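Side-chain contact in 5-ketofructose reductase (Gluconobacter sp., PDB 7COK), which probably reduces 5-ketofructose to fructose with a nicotinamide cofactor, as a member of a novel class in the shikimate dehydrogenase family: residues E142-L145 / H150-I153. Sequence-based numbering, arbitrary orientation.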
# COMPACT_ATOMS: atom_id res chain seq x y z
N GLU A 142 -9.81 -22.18 19.92
CA GLU A 142 -11.09 -21.58 19.54
C GLU A 142 -12.28 -22.49 19.88
O GLU A 142 -13.33 -22.04 20.36
CB GLU A 142 -11.13 -21.17 18.07
CG GLU A 142 -10.14 -20.08 17.67
CD GLU A 142 -10.33 -18.71 18.32
OE1 GLU A 142 -11.32 -18.45 19.02
OE2 GLU A 142 -9.46 -17.84 18.11
N LEU A 143 -12.13 -23.78 19.67
CA LEU A 143 -13.17 -24.73 20.04
C LEU A 143 -13.41 -24.77 21.54
O LEU A 143 -14.57 -24.78 21.99
CB LEU A 143 -12.78 -26.13 19.53
CG LEU A 143 -13.05 -26.49 18.08
CD1 LEU A 143 -12.18 -27.67 17.76
CD2 LEU A 143 -14.51 -26.87 17.90
N ALA A 144 -12.32 -24.78 22.32
CA ALA A 144 -12.39 -24.77 23.77
C ALA A 144 -13.08 -23.52 24.28
O ALA A 144 -13.99 -23.62 25.10
CB ALA A 144 -11.00 -24.90 24.36
N LEU A 145 -12.69 -22.33 23.78
CA LEU A 145 -13.36 -21.07 24.16
C LEU A 145 -14.81 -21.01 23.72
O LEU A 145 -15.64 -20.32 24.35
CB LEU A 145 -12.58 -19.84 23.65
CG LEU A 145 -11.16 -19.66 24.21
CD1 LEU A 145 -10.56 -18.43 23.54
CD2 LEU A 145 -11.11 -19.57 25.73
N HIS A 150 -14.59 -31.81 24.83
CA HIS A 150 -13.46 -32.72 24.81
C HIS A 150 -12.73 -32.63 23.49
O HIS A 150 -13.36 -32.69 22.42
CB HIS A 150 -13.94 -34.16 25.05
CG HIS A 150 -12.82 -35.10 25.37
ND1 HIS A 150 -12.04 -35.68 24.39
CD2 HIS A 150 -12.33 -35.54 26.56
CE1 HIS A 150 -11.12 -36.43 24.96
NE2 HIS A 150 -11.28 -36.37 26.27
N ILE A 151 -11.42 -32.46 23.57
CA ILE A 151 -10.59 -32.30 22.38
C ILE A 151 -9.43 -33.26 22.46
O ILE A 151 -8.63 -33.20 23.40
CB ILE A 151 -10.10 -30.84 22.17
CG1 ILE A 151 -11.28 -29.87 22.07
CG2 ILE A 151 -9.25 -30.73 20.89
CD1 ILE A 151 -10.94 -28.41 22.32
N THR A 152 -9.34 -34.11 21.45
CA THR A 152 -8.27 -35.12 21.34
C THR A 152 -7.36 -34.65 20.22
O THR A 152 -7.85 -34.37 19.11
CB THR A 152 -8.81 -36.54 21.03
OG1 THR A 152 -9.68 -36.98 22.08
CG2 THR A 152 -7.65 -37.55 20.92
N ILE A 153 -6.06 -34.52 20.50
CA ILE A 153 -5.08 -34.10 19.50
C ILE A 153 -4.22 -35.31 19.19
O ILE A 153 -3.70 -35.95 20.11
CB ILE A 153 -4.23 -32.89 19.97
CG1 ILE A 153 -5.14 -31.72 20.38
CG2 ILE A 153 -3.32 -32.43 18.85
CD1 ILE A 153 -5.52 -31.68 21.85
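I151 reaches from the strand to the helix with a single methyl group, and every apolar touch between 142-145 and 150-153 runs through it. Its CD1 lies 4.0 Å from CB of L143 and 4.1 Å from CB of A144, so the tip of the isoleucine nests between two consecutive helix positions. The same CD1 rests 3.9 Å from the backbone N of A144, which brings it right up against the helix backbone. The extended chain of I151 makes this possible: CD1 continues away from CA (chi2 161°), and the side chain spends its full length on crossing the gap. It spans a separation of 7.9 Å between CA of A144 and CA of I151.

On the helix side, L143 meets the methyl with its CB, and the L143 side chain also touches V127 of strand 126-130 and P122. The side chain of A144 is a lone methyl; that CB also touches I168 of helix 158-171, T172 and A174. I151 in turn touches I129, so the small apolar cluster spans helix and sheet, and all three touching residues are buried.

No hydrogen bond links the two segments; the polar ties lead to other parts of the chain. The backbone of I151 bonds to T175 and E177 on one neighbouring strand, whereas H150 and T152 bond to strand 126-130 on the other. CB of E142 points away from the strand; its OE1 is in a salt bridge with K110 NZ and its OE2 is hydrogen-bonded to S85 OG.

Strand 126-130, helix 134-145 and strand 150-155 form a beta-alpha-beta unit, and this contact packs its helix onto its second strand, as in the Rossmann-type nucleotide-binding domain of shikimate dehydrogenases.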